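Local coordinates for uncharacterized protein, toxin (Helicobacter pylori, PDB 4LTT), which is a toxin of a type II toxin-antitoxin system, of the RelE family and YafQ subfamily, and probably acts as an endonuclease on RNA, at residues Lys8-Asp13 with Leu76-Leu81. Residues are numbered along the deposited sequence; the frame is centred on the assembly and turned at random. Where two conformers were deposited one is given.
Sequences KSFQKD and LILLRL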
loop_
_atom_site.group_PDB
_atom_site.type_symbol
_atom_site.label_atom_id
_atom_site.label_comp_id
_atom_site.label_asym_id
_atom_site.label_seq_id
_atom_site.Cartn_x
_atom_site.Cartn_y
_atom_site.Cartn_z
ATOM N N LYS A 8 -5.631 -8.254 -7.427
ATOM C CA LYS A 8 -7.048 -7.959 -7.513
ATOM C C LYS A 8 -7.608 -7.448 -6.185
ATOM O O LYS A 8 -8.507 -6.603 -6.174
ATOM C CB LYS A 8 -7.821 -9.177 -8.048
ATOM C CG LYS A 8 -7.571 -9.430 -9.530
ATOM C CD LYS A 8 -8.199 -8.452 -10.495
ATOM C CE LYS A 8 -7.453 -8.632 -11.838
ATOM N NZ LYS A 8 -8.096 -9.625 -12.760
ATOM N N SER A 9 -7.056 -7.914 -5.088
ATOM C CA SER A 9 -7.513 -7.451 -3.724
ATOM C C SER A 9 -7.253 -5.915 -3.640
ATOM O O SER A 9 -8.113 -5.133 -3.131
ATOM C CB SER A 9 -6.744 -8.169 -2.596
ATOM O OG SER A 9 -5.334 -8.150 -2.760
ATOM N N PHE A 10 -6.110 -5.467 -4.154
ATOM C CA PHE A 10 -5.802 -4.051 -4.131
ATOM C C PHE A 10 -6.732 -3.260 -5.058
ATOM O O PHE A 10 -7.212 -2.191 -4.704
ATOM C CB PHE A 10 -4.332 -3.825 -4.575
ATOM C CG PHE A 10 -4.000 -2.373 -4.802
ATOM C CD1 PHE A 10 -3.559 -1.549 -3.789
ATOM C CD2 PHE A 10 -4.193 -1.806 -6.089
ATOM C CE1 PHE A 10 -3.278 -0.197 -4.006
ATOM C CE2 PHE A 10 -3.939 -0.451 -6.291
ATOM C CZ PHE A 10 -3.478 0.337 -5.237
ATOM N N GLN A 11 -6.975 -3.780 -6.240
ATOM C CA GLN A 11 -7.893 -3.131 -7.178
ATOM C C GLN A 11 -9.293 -2.949 -6.547
ATOM O O GLN A 11 -9.881 -1.858 -6.666
ATOM C CB GLN A 11 -8.043 -3.993 -8.435
ATOM C CG GLN A 11 -6.739 -4.039 -9.198
ATOM C CD GLN A 11 -6.816 -5.016 -10.376
ATOM O OE1 GLN A 11 -7.856 -5.085 -11.077
ATOM N NE2 GLN A 11 -5.760 -5.840 -10.552
ATOM N N LYS A 12 -9.819 -3.985 -5.915
ATOM C CA LYS A 12 -11.141 -3.870 -5.302
ATOM C C LYS A 12 -11.076 -2.810 -4.216
ATOM O O LYS A 12 -12.012 -1.990 -4.090
ATOM C CB LYS A 12 -11.491 -5.224 -4.666
ATOM C CG LYS A 12 -11.857 -6.330 -5.696
ATOM C CD LYS A 12 -12.560 -7.488 -4.944
ATOM C CE LYS A 12 -12.673 -8.855 -5.702
ATOM N NZ LYS A 12 -13.264 -8.878 -7.063
ATOM N N ASP A 13 -10.050 -2.816 -3.382
ATOM C CA ASP A 13 -9.946 -1.802 -2.312
ATOM C C ASP A 13 -9.896 -0.417 -2.895
ATOM O O ASP A 13 -10.498 0.552 -2.380
ATOM C CB ASP A 13 -8.597 -2.022 -1.625
ATOM C CG ASP A 13 -8.572 -3.158 -0.668
ATOM O OD1 ASP A 13 -9.614 -3.769 -0.249
ATOM O OD2 ASP A 13 -7.452 -3.496 -0.163
ATOM N N LEU A 76 6.977 -4.361 -7.773
ATOM C CA LEU A 76 6.345 -3.798 -6.618
ATOM C C LEU A 76 4.927 -4.320 -6.582
ATOM O O LEU A 76 4.147 -4.033 -7.498
ATOM C CB LEU A 76 6.339 -2.255 -6.723
ATOM C CG LEU A 76 5.518 -1.597 -5.574
ATOM C CD1 LEU A 76 6.127 -1.877 -4.223
ATOM C CD2 LEU A 76 5.480 -0.143 -5.792
ATOM N N ILE A 77 4.637 -5.175 -5.617
ATOM C CA ILE A 77 3.322 -5.802 -5.455
ATOM C C ILE A 77 2.492 -4.938 -4.550
ATOM O O ILE A 77 2.872 -4.727 -3.389
ATOM C CB ILE A 77 3.479 -7.220 -4.884
ATOM C CG1 ILE A 77 4.291 -8.138 -5.797
ATOM C CG2 ILE A 77 2.085 -7.838 -4.687
ATOM C CD1 ILE A 77 4.849 -9.358 -5.046
ATOM N N LEU A 78 1.332 -4.503 -5.019
ATOM C CA LEU A 78 0.392 -3.801 -4.183
ATOM C C LEU A 78 -0.717 -4.713 -3.777
ATOM O O LEU A 78 -1.382 -5.290 -4.628
ATOM C CB LEU A 78 -0.177 -2.581 -4.917
ATOM C CG LEU A 78 0.900 -1.600 -5.457
ATOM C CD1 LEU A 78 0.222 -0.306 -5.883
ATOM C CD2 LEU A 78 1.936 -1.234 -4.360
ATOM N N LEU A 79 -0.803 -4.972 -2.463
ATOM C CA LEU A 79 -1.690 -5.978 -1.910
ATOM C C LEU A 79 -3.031 -5.443 -1.404
ATOM O O LEU A 79 -4.092 -6.001 -1.736
ATOM C CB LEU A 79 -0.961 -6.745 -0.804
ATOM C CG LEU A 79 -1.723 -7.968 -0.295
ATOM C CD1 LEU A 79 -1.632 -9.009 -1.363
ATOM C CD2 LEU A 79 -1.132 -8.513 1.025
ATOM N N ARG A 80 -3.006 -4.441 -0.535
ATOM C CA ARG A 80 -4.236 -3.944 0.065
ATOM C C ARG A 80 -4.081 -2.459 0.182
ATOM O O ARG A 80 -2.983 -1.899 0.292
ATOM C CB ARG A 80 -4.442 -4.451 1.544
ATOM C CG ARG A 80 -4.675 -5.930 1.749
ATOM C CD ARG A 80 -5.884 -6.401 1.002
ATOM N NE ARG A 80 -7.126 -5.693 1.353
ATOM C CZ ARG A 80 -8.036 -6.014 2.266
ATOM N NH1 ARG A 80 -7.878 -7.107 3.021
ATOM N NH2 ARG A 80 -9.173 -5.326 2.343
ATOM N N LEU A 81 -5.234 -1.772 0.253
ATOM C CA LEU A 81 -5.279 -0.339 0.482
ATOM C C LEU A 81 -6.537 -0.068 1.273
ATOM O O LEU A 81 -7.660 -0.194 0.756
ATOM C CB LEU A 81 -5.356 0.361 -0.866
ATOM C CG LEU A 81 -5.336 1.924 -0.785
ATOM C CD1 LEU A 81 -3.951 2.461 -0.367
ATOM C CD2 LEU A 81 -5.753 2.520 -2.161
HETATM O O HOH W 1 -10.326 0.170 0.585
#
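Asp13 and Arg80 form a side-on salt bridge, one carboxylate oxygen to each of two nitrogens. Arg80 NE reaches Asp13 OD2 at 2.7 Å, nearly straight and in the guanidinium plane. Arg80 NH2 to Asp13 OD1 is longer, 3.1 Å, and tilted from that plane. Both oxygens use their syn lone pairs. Bends at chi2 and chi3 (-59° and -57°) turn the Arg80 side chain, whose CB points away from the helix, so that its guanidinium edge meets the carboxylate. The backbone N of Leu81 also donates to Asp13 OD2, 2.8 Å, on the anti side and somewhat out of the carboxylate plane, so two donors grip that oxygen and hold the carboxylate in place. One turn earlier, Ser9 OG donates to Leu79 O at 2.7 Å, lying in the carbonyl plane. A water lies within hydrogen-bonding distance of both Asp13 O and Leu81 O. The apolar half centres on Phe10: Leu78 CB sits over one ring face in a CH-pi contact, 3.9 Å from the centroid, while Leu81 CB approaches Phe10 CE1 obliquely at 3.8 Å. Leu67 adds to this core from strand 65-72, and helix 25-35 touches Leu78 and Leu81. Leu79 and Arg80 form a classic beta bulge opposite Val68, where helix 8-19 packs within the mixed alpha/beta fold of a RelE-family toxin.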